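Local atomic coordinates of TCR beta chain (Gallus gallus, PDB entry 6LIR), a protein that pairs with the TCR alpha chain to form the alpha-beta T-cell receptor of chickens, which probably recognises peptides held by MHC molecules. Residues B[20-23]-B[28-31]; B[50-55]-B[61-66]. All blocks are in the same frame, centred on the assembly; numbering follows the deposited sequence.

Contact 1. Residues B[20-23]-B[28-31]; sequences CRQN and YMSW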
ATOM      1  N   CYS B  20       2.131 -14.901  15.024  1.00 43.84           N
ATOM      2  CA  CYS B  20       2.718 -15.107  13.711  1.00 42.32           C
ATOM      3  C   CYS B  20       3.051 -16.575  13.506  1.00 44.52           C
ATOM      4  O   CYS B  20       3.566 -17.240  14.411  1.00 43.53           O
ATOM      5  CB  CYS B  20       3.979 -14.264  13.537  1.00 44.50           C
ATOM      6  SG  CYS B  20       4.873 -14.581  12.011  1.00 50.57           S
ATOM      7  N   ARG B  21       2.747 -17.077  12.316  1.00 37.88           N
ATOM      8  CA  ARG B  21       2.892 -18.492  12.019  1.00 43.24           C
ATOM      9  C   ARG B  21       3.654 -18.639  10.718  1.00 43.72           C
ATOM     10  O   ARG B  21       3.304 -18.010   9.713  1.00 47.34           O
ATOM     11  CB  ARG B  21       1.535 -19.197  11.921  1.00 41.05           C
ATOM     12  CG  ARG B  21       0.718 -19.116  13.190  1.00 43.74           C
ATOM     13  CD  ARG B  21      -0.766 -19.332  12.930  1.00 47.88           C
ATOM     14  NE  ARG B  21      -1.566 -18.877  14.062  1.00 45.00           N
ATOM     15  CZ  ARG B  21      -1.774 -19.588  15.163  1.00 44.34           C
ATOM     16  NH1 ARG B  21      -1.253 -20.803  15.284  1.00 40.49           N
ATOM     17  NH2 ARG B  21      -2.510 -19.085  16.143  1.00 51.76           N
ATOM     18  N   GLN B  22       4.670 -19.494  10.737  1.00 42.45           N
ATOM     19  CA  GLN B  22       5.584 -19.657   9.618  1.00 47.38           C
ATOM     20  C   GLN B  22       5.756 -21.138   9.339  1.00 47.44           C
ATOM     21  O   GLN B  22       5.788 -21.955  10.264  1.00 45.27           O
ATOM     22  CB  GLN B  22       6.948 -19.013   9.920  1.00 46.69           C
ATOM     23  CG  GLN B  22       7.534 -19.448  11.253  1.00 55.29           C
ATOM     24  CD  GLN B  22       8.818 -20.233  11.118  1.00 48.92           C
ATOM     25  OE1 GLN B  22       9.305 -20.481  10.014  1.00 57.50           O
ATOM     26  NE2 GLN B  22       9.382 -20.625  12.253  1.00 51.45           N
ATOM     27  N   ASN B  23       5.857 -21.482   8.058  1.00 57.97           N
ATOM     28  CA  ASN B  23       5.995 -22.874   7.652  1.00 60.64           C
ATOM     29  C   ASN B  23       7.336 -23.159   6.986  1.00 60.69           C
ATOM     30  O   ASN B  23       7.418 -24.013   6.102  1.00 61.39           O
ATOM     31  N   TYR B  28      14.761 -18.281  13.570  1.00 46.07           N
ATOM     32  CA  TYR B  28      14.626 -16.881  13.942  1.00 42.70           C
ATOM     33  C   TYR B  28      13.251 -16.372  13.540  1.00 41.30           C
ATOM     34  O   TYR B  28      12.813 -16.576  12.403  1.00 43.12           O
ATOM     35  CB  TYR B  28      15.716 -16.034  13.284  1.00 45.70           C
ATOM     36  CG  TYR B  28      15.719 -14.588  13.732  1.00 50.41           C
ATOM     37  CD1 TYR B  28      16.344 -14.208  14.915  1.00 49.46           C
ATOM     38  CD2 TYR B  28      15.095 -13.603  12.974  1.00 44.49           C
ATOM     39  CE1 TYR B  28      16.348 -12.889  15.329  1.00 50.11           C
ATOM     40  CE2 TYR B  28      15.094 -12.282  13.379  1.00 46.48           C
ATOM     41  CZ  TYR B  28      15.722 -11.930  14.558  1.00 50.61           C
ATOM     42  OH  TYR B  28      15.726 -10.616  14.968  1.00 42.98           O
ATOM     43  N   MET B  29      12.572 -15.721  14.480  1.00 36.42           N
ATOM     44  CA  MET B  29      11.354 -14.985  14.189  1.00 40.43           C
ATOM     45  C   MET B  29      11.435 -13.650  14.906  1.00 41.09           C
ATOM     46  O   MET B  29      12.196 -13.486  15.863  1.00 39.60           O
ATOM     47  CB  MET B  29      10.102 -15.759  14.616  1.00 37.21           C
ATOM     48  CG  MET B  29       9.957 -17.097  13.924  1.00 38.28           C
ATOM     49  SD  MET B  29       8.407 -17.899  14.344  1.00 44.20           S
ATOM     50  CE  MET B  29       7.236 -16.767  13.589  1.00 40.59           C
ATOM     51  N   SER B  30      10.626 -12.697  14.456  1.00 36.19           N
ATOM     52  CA  SER B  30      10.710 -11.370  15.041  1.00 37.75           C
ATOM     53  C   SER B  30       9.419 -10.618  14.779  1.00 39.44           C
ATOM     54  O   SER B  30       8.639 -10.970  13.892  1.00 43.15           O
ATOM     55  CB  SER B  30      11.906 -10.593  14.483  1.00 40.33           C
ATOM     56  OG  SER B  30      11.795 -10.440  13.080  1.00 42.40           O
ATOM     57  N   TRP B  31       9.230  -9.551  15.549  1.00 35.87           N
ATOM     58  CA  TRP B  31       8.087  -8.660  15.416  1.00 38.68           C
ATOM     59  C   TRP B  31       8.619  -7.243  15.278  1.00 42.41           C
ATOM     60  O   TRP B  31       9.465  -6.815  16.070  1.00 37.18           O
ATOM     61  CB  TRP B  31       7.143  -8.761  16.620  1.00 38.83           C
ATOM     62  CG  TRP B  31       6.109  -9.851  16.510  1.00 42.38           C
ATOM     63  CD1 TRP B  31       6.098 -11.042  17.181  1.00 39.29           C
ATOM     64  CD2 TRP B  31       4.930  -9.842  15.690  1.00 38.01           C
ATOM     65  NE1 TRP B  31       4.989 -11.775  16.827  1.00 42.29           N
ATOM     66  CE2 TRP B  31       4.256 -11.062  15.914  1.00 39.50           C
ATOM     67  CE3 TRP B  31       4.381  -8.924  14.787  1.00 39.81           C
ATOM     68  CZ2 TRP B  31       3.062 -11.386  15.270  1.00 37.66           C
ATOM     69  CZ3 TRP B  31       3.193  -9.250  14.145  1.00 35.23           C
ATOM     70  CH2 TRP B  31       2.549 -10.470  14.390  1.00 38.65           C
TER

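Contact 2. Residues B[50-55]-B[61-66]; sequences KQENKG and YEAKRS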
ATOM      1  N   LYS B  50      10.840 -21.100  22.801  1.00 50.34           N
ATOM      2  CA  LYS B  50      10.858 -20.623  24.186  1.00 50.57           C
ATOM      3  C   LYS B  50      12.064 -19.734  24.484  1.00 54.32           C
ATOM      4  O   LYS B  50      12.539 -19.675  25.621  1.00 52.28           O
ATOM      5  CB  LYS B  50      10.803 -21.798  25.167  1.00 53.67           C
ATOM      6  CG  LYS B  50       9.454 -22.500  25.218  1.00 55.77           C
ATOM      7  CD  LYS B  50       9.593 -23.942  25.689  1.00 63.14           C
ATOM      8  CE  LYS B  50       8.231 -24.585  25.898  1.00 66.26           C
ATOM      9  NZ  LYS B  50       7.511 -23.988  27.056  1.00 76.70           N
ATOM     10  N   GLN B  51      12.565 -19.032  23.469  1.00 47.69           N
ATOM     11  CA  GLN B  51      13.571 -17.992  23.639  1.00 45.70           C
ATOM     12  C   GLN B  51      13.012 -16.682  23.101  1.00 47.49           C
ATOM     13  O   GLN B  51      12.479 -16.647  21.989  1.00 46.28           O
ATOM     14  CB  GLN B  51      14.872 -18.354  22.912  1.00 43.74           C
ATOM     15  CG  GLN B  51      16.101 -17.578  23.379  1.00 48.67           C
ATOM     16  CD  GLN B  51      16.146 -16.153  22.848  1.00 48.97           C
ATOM     17  OE1 GLN B  51      15.786 -15.892  21.699  1.00 43.70           O
ATOM     18  NE2 GLN B  51      16.587 -15.223  23.687  1.00 48.42           N
ATOM     19  N   GLU B  52      13.119 -15.615  23.890  1.00 46.82           N
ATOM     20  CA  GLU B  52      12.681 -14.293  23.467  1.00 44.13           C
ATOM     21  C   GLU B  52      13.749 -13.258  23.794  1.00 53.19           C
ATOM     22  O   GLU B  52      14.513 -13.411  24.752  1.00 52.54           O
ATOM     23  CB  GLU B  52      11.351 -13.904  24.126  1.00 48.24           C
ATOM     24  CG  GLU B  52      10.191 -14.833  23.779  1.00 48.04           C
ATOM     25  CD  GLU B  52      10.059 -15.998  24.746  1.00 53.21           C
ATOM     26  OE1 GLU B  52      10.446 -15.842  25.925  1.00 48.55           O
ATOM     27  OE2 GLU B  52       9.570 -17.069  24.327  1.00 48.75           O
ATOM     28  N   ASN B  53      13.792 -12.196  22.990  1.00 44.73           N
ATOM     29  CA  ASN B  53      14.689 -11.071  23.222  1.00 47.22           C
ATOM     30  C   ASN B  53      13.912  -9.774  23.083  1.00 49.57           C
ATOM     31  O   ASN B  53      13.268  -9.541  22.055  1.00 44.42           O
ATOM     32  CB  ASN B  53      15.862 -11.069  22.236  1.00 47.91           C
ATOM     33  CG  ASN B  53      16.661 -12.351  22.273  1.00 51.37           C
ATOM     34  OD1 ASN B  53      17.356 -12.636  23.246  1.00 52.88           O
ATOM     35  ND2 ASN B  53      16.575 -13.131  21.202  1.00 52.40           N
ATOM     36  N   LYS B  54      13.992  -8.923  24.102  1.00 46.68           N
ATOM     37  CA  LYS B  54      13.375  -7.608  24.017  1.00 51.08           C
ATOM     38  C   LYS B  54      14.094  -6.760  22.977  1.00 52.42           C
ATOM     39  O   LYS B  54      15.313  -6.860  22.808  1.00 48.96           O
ATOM     40  CB  LYS B  54      13.411  -6.904  25.372  1.00 57.45           C
ATOM     41  CG  LYS B  54      12.725  -7.646  26.506  1.00 55.04           C
ATOM     42  CD  LYS B  54      12.933  -6.909  27.824  1.00 60.62           C
ATOM     43  CE  LYS B  54      12.417  -7.709  29.013  1.00 62.07           C
ATOM     44  NZ  LYS B  54      12.673  -7.000  30.301  1.00 60.15           N
ATOM     45  N   GLY B  55      13.335  -5.923  22.276  1.00 53.51           N
ATOM     46  CA  GLY B  55      13.897  -4.928  21.386  1.00 55.15           C
ATOM     47  C   GLY B  55      14.083  -3.601  22.093  1.00 59.54           C
ATOM     48  O   GLY B  55      14.048  -3.514  23.323  1.00 62.04           O
ATOM     49  N   TYR B  61       4.963  -4.465  25.631  1.00 47.81           N
ATOM     50  CA  TYR B  61       4.790  -5.716  24.914  1.00 48.49           C
ATOM     51  C   TYR B  61       5.442  -6.848  25.689  1.00 52.00           C
ATOM     52  O   TYR B  61       6.401  -6.644  26.437  1.00 52.59           O
ATOM     53  CB  TYR B  61       5.418  -5.666  23.512  1.00 42.59           C
ATOM     54  CG  TYR B  61       4.948  -4.529  22.640  1.00 43.22           C
ATOM     55  CD1 TYR B  61       3.852  -4.680  21.803  1.00 47.59           C
ATOM     56  CD2 TYR B  61       5.612  -3.310  22.638  1.00 46.32           C
ATOM     57  CE1 TYR B  61       3.425  -3.647  20.993  1.00 43.16           C
ATOM     58  CE2 TYR B  61       5.190  -2.270  21.834  1.00 47.40           C
ATOM     59  CZ  TYR B  61       4.095  -2.446  21.013  1.00 45.51           C
ATOM     60  OH  TYR B  61       3.664  -1.417  20.207  1.00 44.92           O
ATOM     61  N   GLU B  62       4.910  -8.046  25.486  1.00 51.50           N
ATOM     62  CA  GLU B  62       5.535  -9.291  25.891  1.00 48.56           C
ATOM     63  C   GLU B  62       5.494 -10.229  24.694  1.00 48.05           C
ATOM     64  O   GLU B  62       4.801  -9.971  23.706  1.00 46.05           O
ATOM     65  CB  GLU B  62       4.839  -9.905  27.111  1.00 53.34           C
ATOM     66  CG  GLU B  62       4.985  -9.075  28.376  1.00 56.48           C
ATOM     67  CD  GLU B  62       4.357  -9.738  29.585  1.00 70.59           C
ATOM     68  OE1 GLU B  62       4.399 -10.984  29.671  1.00 69.60           O
ATOM     69  OE2 GLU B  62       3.818  -9.013  30.449  1.00 72.02           O
ATOM     70  N   ALA B  63       6.244 -11.323  24.770  1.00 45.24           N
ATOM     71  CA  ALA B  63       6.259 -12.245  23.648  1.00 44.21           C
ATOM     72  C   ALA B  63       6.575 -13.646  24.136  1.00 44.26           C
ATOM     73  O   ALA B  63       7.178 -13.843  25.196  1.00 47.38           O
ATOM     74  CB  ALA B  63       7.269 -11.813  22.578  1.00 43.51           C
ATOM     75  N   LYS B  64       6.148 -14.619  23.340  1.00 51.93           N
ATOM     76  CA  LYS B  64       6.317 -16.026  23.674  1.00 55.08           C
ATOM     77  C   LYS B  64       6.502 -16.805  22.385  1.00 52.27           C
ATOM     78  O   LYS B  64       5.625 -16.775  21.516  1.00 50.01           O
ATOM     79  CB  LYS B  64       5.125 -16.572  24.464  1.00 55.91           C
ATOM     80  CG  LYS B  64       5.253 -18.060  24.765  1.00 58.02           C
ATOM     81  CD  LYS B  64       4.218 -18.515  25.774  1.00 67.06           C
ATOM     82  CE  LYS B  64       3.069 -19.215  25.079  1.00 72.65           C
ATOM     83  NZ  LYS B  64       2.865 -20.601  25.580  1.00 76.51           N
ATOM     84  N   ARG B  65       7.622 -17.507  22.262  1.00 46.07           N
ATOM     85  CA  ARG B  65       7.818 -18.410  21.131  1.00 45.43           C
ATOM     86  C   ARG B  65       7.369 -19.782  21.616  1.00 48.11           C
ATOM     87  O   ARG B  65       8.142 -20.561  22.174  1.00 49.21           O
ATOM     88  CB  ARG B  65       9.273 -18.404  20.674  1.00 43.60           C
ATOM     89  CG  ARG B  65       9.574 -19.350  19.527  1.00 44.31           C
ATOM     90  CD  ARG B  65       9.133 -18.775  18.190  1.00 41.73           C
ATOM     91  NE  ARG B  65       9.542 -19.619  17.070  1.00 37.81           N
ATOM     92  CZ  ARG B  65      10.728 -19.544  16.476  1.00 42.82           C
ATOM     93  NH1 ARG B  65      11.017 -20.347  15.459  1.00 37.13           N
ATOM     94  NH2 ARG B  65      11.626 -18.666  16.903  1.00 45.89           N
ATOM     95  N   SER B  66       6.078 -20.067  21.403  1.00 49.93           N
ATOM     96  CA  SER B  66       5.470 -21.277  21.944  1.00 50.76           C
ATOM     97  C   SER B  66       5.959 -22.528  21.229  1.00 51.66           C
ATOM     98  O   SER B  66       5.955 -23.617  21.815  1.00 54.45           O
ATOM     99  CB  SER B  66       3.946 -21.179  21.864  1.00 52.29           C
ATOM    100  OG  SER B  66       3.513 -21.026  20.522  1.00 52.31           O
TER

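Contact 1. Residues B[20-23]-B[28-31]
M29 reaches from strand 28-34 across the core of the V domain toward C20 on the facing sheet and Q22 just beyond the end of its strand, with no hydrogen bond between 20-23 and 28-31. Its chain runs extended through chi2 and then bends at the sulfur (chi3 66°), which brings the terminal methyl M29 CE to 3.6 Å from C20 SG. The sulfur itself lies against Q22: M29 SD is 3.6 Å from Q22 CG and equally near Q22 NE2. The amide both flanks the thioether and binds outside the two segments, NE2 donating to the carbonyl of H26. With an alanine at Q22, one flank of the M29 thioether would probably be uncovered and the H26 carbonyl would lose this donor. Two residues on, W31 meets C20 with the benzo part of its indole, W31 CZ2 lying 3.5 Å from C20 CB. C20 SG stands 5.5 Å from the centroid of the six-membered ring in an oblique sulfur-aromatic contact, while W31 NE1 is bound to the carbonyl of F71. C20 is disulfide-bonded to C88, and this intersheet bridge packed on W31 is the classic immunoglobulin pin. Between these segments, cohesion therefore rests on sulfur, methyl and ring contacts in a buried core.

Contact 2. Residues B[50-55]-B[61-66]
K50 opens the contact through its backbone: K50 N donates to R65 O at 2.8 Å, in the carbonyl plane, joining the beginning of segment 50-55 to the last part of strand 61-67. Its side chain starts beside that carbonyl, K50 CG 3.8 Å from R65 O, and then leads off to where K50 NZ and K64 NZ stand 5.9 Å apart, like charges that probably keep to solvent. Q51 turns its side chain away from the opposing strand; across the contact its backbone carbonyl does the touching, Q51 O lying 3.9 Å from R65 CB. Q51 NE2 instead donates to N53 OD1 at 2.7 Å, coming from above the carbonyl plane. E52 then crosses to the other strand. A bend at chi2 (90°) turns the carboxylate along 61-66, where E52 OE2 accepts the N-H of R65 N at 2.9 Å and nearly straight, 173°, on its anti side and somewhat out of plane. On the way, E52 CG packs 3.5 Å from A63 O. R65 sends its guanidinium inward, away from this carboxylate, to the carbonyls of D27 and Q68. Outer strands of the two sheets of the V-set sandwich, 51-54 and 61-67, are thus joined at its margin by one backbone bond and one side-chain-to-backbone bond; the E52 charge meets a main-chain amide, not the R65 guanidinium in a salt bridge.

Contacts 1 and 2 come in series along the chain and lie about 11 Å apart, centre to centre, within the one V-set domain. Each joins the same two sheets of the sandwich: strands 28-34 and 51-54 belong to the six-stranded sheet, 16-21 and 61-67 to the three-stranded one. Contact 1 spans the buried interior, whereas contact 2 closes the sandwich at a margin, where 51-54 and 61-67 are outermost strands within this chain. They meet through R65: R65 NE packs 3.4 Å from M29 SD, and R65 NH1 lies 3.6 Å from Q22 NE2. The arginine thus carries the edge contact into the core, making the two a continuous piece of the V domain's intersheet packing.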